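Side-chain contacts in transcriptional activator PlcR protein (Bacillus thuringiensis, PDB 3U3W), which activates transcription of virulence genes in response to the quorum-sensing signal peptide PapR, binding DNA through a helix-turn-helix domain: residues A[11-14]-A[15-19]; A[31-34]-A[35-39]. All coordinates share one frame; numbering follows the deposited sequence.

Interaction 1. Residues A[11-14]-A[15-19]; sequences KKIR and VLRGL
Arg14 and Leu19 close the C-terminal end of helix 4-16, where the side chain of Arg14 bends round to meet the backbone just beyond the last turn. CG of Arg14 lies 3.1 Å from Leu19 O and 4.0 Å from Leu19 CB. The bend comes at chi3 (61°), which folds the guanidinium back so that NH2 of Arg14 donates to Leu19 O at 3.1 Å with an N-H...O angle of 155°. This oxygen sits at the guanidinium edge, in its plane, while CG2 of Val15 lies over one face. NE of the same group has a carboxylate partner, Glu38 of helix 31-38, and NH2 forms a salt bridge with a DNA phosphate. The backbone finishes in a Schellman motif: Gly18 leaves the helix with a positive phi (79°), its N bonds to Val15 O at 2.9 Å, and Leu19 N returns weakly to Arg14 O. Arg17, one turn on from Ile13, makes a further close contact. CG of Arg17 presses on Ile13 O at 3.0 Å, and its guanidinium has CG2 of Ile13 over one face; NE reaches Leu56 O, and the side chain also packs on Leu188 of the second subunit. The remaining surface of the turn is loose. Lys11 and Lys12 extend from the helix into exposed positions, and the CG of Lys11 comes no nearer than 4.3 Å to CG2 of Val15. Leu16 is exposed as well, touching the preceding turn mainly through CB, 3.3 Å from Lys12 O. Arg14 thus shares its planar donors among a carbonyl, a carboxylate and a phosphate, a combination that would fix the rotation of its guanidinium, tying the helix end to both the fold and the bound DNA.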
# COMPACT_ATOMS: atom_id res chain seq x y z
N LYS A 11 -0.82 -15.39 22.30
CA LYS A 11 -0.49 -15.20 23.71
C LYS A 11 0.53 -14.08 23.89
O LYS A 11 0.43 -13.26 24.80
CB LYS A 11 0.06 -16.49 24.31
CG LYS A 11 0.64 -16.37 25.73
CD LYS A 11 1.02 -17.76 26.26
CE LYS A 11 1.41 -17.75 27.73
NZ LYS A 11 2.85 -17.43 27.95
N LYS A 12 1.52 -14.06 23.01
CA LYS A 12 2.55 -13.04 23.00
C LYS A 12 1.94 -11.65 22.83
O LYS A 12 2.29 -10.72 23.57
CB LYS A 12 3.56 -13.35 21.88
CG LYS A 12 4.53 -12.22 21.52
CD LYS A 12 5.74 -12.79 20.77
CE LYS A 12 6.55 -11.71 20.05
NZ LYS A 12 5.94 -11.29 18.75
N ILE A 13 1.02 -11.51 21.88
CA ILE A 13 0.41 -10.21 21.59
C ILE A 13 -0.62 -9.81 22.64
O ILE A 13 -0.81 -8.62 22.91
CB ILE A 13 -0.22 -10.19 20.17
CG1 ILE A 13 0.82 -10.57 19.12
CG2 ILE A 13 -0.79 -8.82 19.86
CD1 ILE A 13 0.26 -10.73 17.73
N ARG A 14 -1.29 -10.79 23.24
CA ARG A 14 -2.23 -10.51 24.34
C ARG A 14 -1.50 -10.01 25.58
O ARG A 14 -1.98 -9.09 26.24
CB ARG A 14 -3.06 -11.75 24.71
CG ARG A 14 -3.83 -11.56 26.01
CD ARG A 14 -4.65 -12.78 26.41
NE ARG A 14 -3.84 -13.97 26.64
CZ ARG A 14 -3.08 -14.19 27.71
NH1 ARG A 14 -2.39 -15.32 27.82
NH2 ARG A 14 -3.00 -13.27 28.67
N VAL A 15 -0.36 -10.61 25.90
CA VAL A 15 0.42 -10.17 27.05
C VAL A 15 0.97 -8.78 26.77
O VAL A 15 0.95 -7.89 27.62
CB VAL A 15 1.60 -11.14 27.36
CG1 VAL A 15 2.45 -10.61 28.49
CG2 VAL A 15 1.08 -12.53 27.69
N LEU A 16 1.46 -8.60 25.54
CA LEU A 16 1.99 -7.32 25.09
C LEU A 16 0.94 -6.21 25.18
O LEU A 16 1.28 -5.03 25.27
CB LEU A 16 2.47 -7.46 23.65
CG LEU A 16 3.51 -6.48 23.12
CD1 LEU A 16 4.84 -6.68 23.83
CD2 LEU A 16 3.67 -6.70 21.62
N ARG A 17 -0.33 -6.59 25.15
CA ARG A 17 -1.42 -5.63 25.22
C ARG A 17 -1.97 -5.51 26.63
O ARG A 17 -2.88 -4.71 26.88
CB ARG A 17 -2.55 -6.01 24.26
CG ARG A 17 -2.17 -5.95 22.79
CD ARG A 17 -2.24 -4.54 22.22
NE ARG A 17 -2.08 -4.57 20.76
CZ ARG A 17 -0.91 -4.46 20.14
NH1 ARG A 17 0.21 -4.30 20.84
NH2 ARG A 17 -0.85 -4.51 18.81
N GLY A 18 -1.44 -6.32 27.54
CA GLY A 18 -1.83 -6.25 28.95
C GLY A 18 -3.14 -6.92 29.33
O GLY A 18 -3.51 -6.92 30.51
N LEU A 19 -3.83 -7.48 28.35
CA LEU A 19 -5.07 -8.22 28.57
C LEU A 19 -4.85 -9.63 29.11
O LEU A 19 -3.84 -10.27 28.81
CB LEU A 19 -5.84 -8.34 27.26
CG LEU A 19 -6.58 -7.11 26.75
CD1 LEU A 19 -5.76 -5.85 26.99
CD2 LEU A 19 -6.92 -7.28 25.28

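Interaction 2. Residues A[31-34]-A[35-39]; sequences QSEV and SRIES. With nucleotides of chain F; nucleotides of chain E.
Arg36 lies along the preceding turn of helix 31-38, the recognition helix of the helix-turn-helix, and runs out from Ser32 to the bases. CB of Arg36 is 3.6 Å from Ser32 O, and its CG comes closer to the same oxygen, at 3.4 Å. CD of Arg36 then passes 3.8 Å from the methyl C7 of DT12 of chain F. At the tip, NH2 donates to both N7 and O6 of a guanine base. The chain is extended from CG to NE, which gives it this reach. Toward the chain F backbone, Glu33 lies beside the sugar of DT12 of chain F; its CG also meets CD1 of Ile37 at 4.0 Å, and Ile37 goes on into the core against Ile48 and Ile52. Gln31 works on chain E: OE1 of Gln31 accepts from N6 of DA3 of chain E at 3.0 Å, almost straight (172°), while NE2 of Gln31 lies 3.3 Å from the methyl C7 of DT2 of chain E. One turn on, OG of Ser35 bonds to the phosphate oxygen OP2 of DA3 of chain E at 2.6 Å. Base-edge donors and acceptors, thymine methyls and a phosphate are therefore all met from one short helix, chemistry suited to reading sequence while gripping the backbone.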
# COMPACT_ATOMS: atom_id res chain seq x y z
N GLN A 31 -13.26 -18.03 28.15
CA GLN A 31 -11.85 -17.82 28.42
C GLN A 31 -11.04 -19.12 28.22
O GLN A 31 -9.89 -19.07 27.80
CB GLN A 31 -11.61 -17.22 29.82
CG GLN A 31 -11.62 -18.22 30.96
CD GLN A 31 -10.28 -18.88 31.19
OE1 GLN A 31 -10.21 -20.07 31.50
NE2 GLN A 31 -9.20 -18.11 31.07
N SER A 32 -11.67 -20.26 28.49
CA SER A 32 -11.01 -21.56 28.35
C SER A 32 -10.67 -21.90 26.90
O SER A 32 -9.72 -22.64 26.63
CB SER A 32 -11.88 -22.67 28.96
OG SER A 32 -13.06 -22.88 28.21
N GLU A 33 -11.45 -21.37 25.96
CA GLU A 33 -11.17 -21.55 24.53
C GLU A 33 -9.98 -20.70 24.09
O GLU A 33 -9.20 -21.12 23.25
CB GLU A 33 -12.40 -21.21 23.69
CG GLU A 33 -12.21 -21.35 22.19
CD GLU A 33 -12.05 -22.80 21.74
OE1 GLU A 33 -11.97 -23.69 22.61
OE2 GLU A 33 -11.99 -23.03 20.51
N VAL A 34 -9.84 -19.51 24.67
CA VAL A 34 -8.63 -18.72 24.48
C VAL A 34 -7.42 -19.51 24.98
O VAL A 34 -6.42 -19.63 24.29
CB VAL A 34 -8.72 -17.35 25.20
CG1 VAL A 34 -7.32 -16.76 25.45
CG2 VAL A 34 -9.58 -16.39 24.39
N SER A 35 -7.54 -20.08 26.18
CA SER A 35 -6.48 -20.94 26.72
C SER A 35 -6.11 -22.05 25.73
O SER A 35 -4.93 -22.27 25.45
CB SER A 35 -6.91 -21.56 28.06
OG SER A 35 -5.87 -22.36 28.61
N ARG A 36 -7.11 -22.73 25.19
CA ARG A 36 -6.86 -23.84 24.29
C ARG A 36 -6.29 -23.38 22.95
O ARG A 36 -5.49 -24.08 22.33
CB ARG A 36 -8.11 -24.69 24.09
CG ARG A 36 -8.51 -25.54 25.30
CD ARG A 36 -9.49 -26.62 24.87
NE ARG A 36 -10.38 -27.05 25.94
CZ ARG A 36 -10.14 -28.09 26.73
NH1 ARG A 36 -9.03 -28.80 26.58
NH2 ARG A 36 -11.01 -28.42 27.67
N ILE A 37 -6.71 -22.20 22.50
CA ILE A 37 -6.14 -21.58 21.30
C ILE A 37 -4.65 -21.22 21.49
O ILE A 37 -3.84 -21.46 20.59
CB ILE A 37 -6.94 -20.33 20.87
CG1 ILE A 37 -8.30 -20.74 20.33
CG2 ILE A 37 -6.19 -19.54 19.80
CD1 ILE A 37 -9.23 -19.59 20.14
N GLU A 38 -4.29 -20.67 22.65
CA GLU A 38 -2.89 -20.32 22.90
C GLU A 38 -1.96 -21.51 23.12
O GLU A 38 -0.75 -21.40 22.93
CB GLU A 38 -2.77 -19.36 24.09
CG GLU A 38 -3.58 -18.10 23.95
CD GLU A 38 -3.35 -17.12 25.09
OE1 GLU A 38 -2.97 -17.54 26.21
OE2 GLU A 38 -3.55 -15.91 24.84
N SER A 39 -2.52 -22.65 23.52
CA SER A 39 -1.72 -23.85 23.78
C SER A 39 -1.52 -24.68 22.51
O SER A 39 -0.76 -25.65 22.52
CB SER A 39 -2.37 -24.71 24.87
OG SER A 39 -3.43 -25.49 24.36
P DT F 12 -13.21 -23.09 17.93
OP1 DT F 12 -13.98 -23.37 16.70
OP2 DT F 12 -12.54 -21.79 18.10
O5' DT F 12 -14.17 -23.29 19.18
C5' DT F 12 -15.56 -23.03 19.03
C4' DT F 12 -16.33 -23.36 20.29
O4' DT F 12 -16.09 -24.74 20.67
C3' DT F 12 -16.00 -22.51 21.52
O3' DT F 12 -17.19 -21.74 21.77
C2' DT F 12 -15.62 -23.52 22.62
C1' DT F 12 -16.19 -24.83 22.08
N1 DT F 12 -15.50 -26.08 22.49
C2 DT F 12 -16.22 -27.06 23.14
O2 DT F 12 -17.40 -26.94 23.40
N3 DT F 12 -15.51 -28.18 23.47
C4 DT F 12 -14.18 -28.43 23.21
O4 DT F 12 -13.64 -29.48 23.56
C5 DT F 12 -13.47 -27.37 22.52
C7 DT F 12 -12.01 -27.52 22.19
C6 DT F 12 -14.16 -26.27 22.20
P DA E 3 -2.82 -21.74 30.48
OP1 DA E 3 -1.40 -22.13 30.24
OP2 DA E 3 -3.64 -21.19 29.39
O5' DA E 3 -3.51 -23.04 31.08
C5' DA E 3 -2.95 -23.60 32.26
C4' DA E 3 -3.65 -24.91 32.57
O4' DA E 3 -4.94 -24.66 33.15
C3' DA E 3 -3.90 -25.81 31.38
O3' DA E 3 -3.67 -27.11 31.87
C2' DA E 3 -5.36 -25.56 31.02
C1' DA E 3 -5.97 -25.25 32.38
N9 DA E 3 -7.09 -24.30 32.41
C8 DA E 3 -7.23 -23.14 31.71
N7 DA E 3 -8.35 -22.49 31.98
C5 DA E 3 -8.98 -23.29 32.92
C6 DA E 3 -10.21 -23.17 33.61
N6 DA E 3 -11.06 -22.15 33.46
N1 DA E 3 -10.53 -24.15 34.48
C2 DA E 3 -9.68 -25.18 34.64
N3 DA E 3 -8.51 -25.39 34.06
C4 DA E 3 -8.21 -24.41 33.20
P DT E 2 -3.94 -15.05 32.45
OP1 DT E 2 -2.81 -14.24 31.95
OP2 DT E 2 -5.30 -14.89 31.88
O5' DT E 2 -3.53 -16.58 32.33
C5' DT E 2 -4.27 -17.53 33.04
C4' DT E 2 -3.57 -18.86 33.01
O4' DT E 2 -4.19 -19.65 34.04
C3' DT E 2 -3.80 -19.66 31.74
O3' DT E 2 -2.85 -20.70 31.70
C2' DT E 2 -5.21 -20.20 31.96
C1' DT E 2 -5.15 -20.51 33.46
N1 DT E 2 -6.45 -20.34 34.16
C2 DT E 2 -6.87 -21.36 34.97
O2 DT E 2 -6.21 -22.38 35.13
N3 DT E 2 -8.08 -21.16 35.58
C4 DT E 2 -8.89 -20.05 35.46
O4 DT E 2 -9.96 -19.96 36.05
C5 DT E 2 -8.39 -19.01 34.59
C7 DT E 2 -9.20 -17.76 34.39
C6 DT E 2 -7.21 -19.19 33.99

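Both interactions lie in the helix-turn-helix domain, on the same side of the chain's centre, with their own centres about 13 Å apart. Interaction 1 comes first along the chain, at the end of helix 4-16; interaction 2 follows on helix 31-38, after helix 21-25, the first helix of the motif. They touch directly: NE of Arg14 and OE2 of Glu38 form a salt bridge of 2.7 Å, and CA of Lys11 packs on the same carboxylate. Gln21 of helix 21-25 binds the other oxygen of Glu38, linking all three helices. The base-reading helix is thereby tied to the end of helix 4-16 and to its partner in the motif.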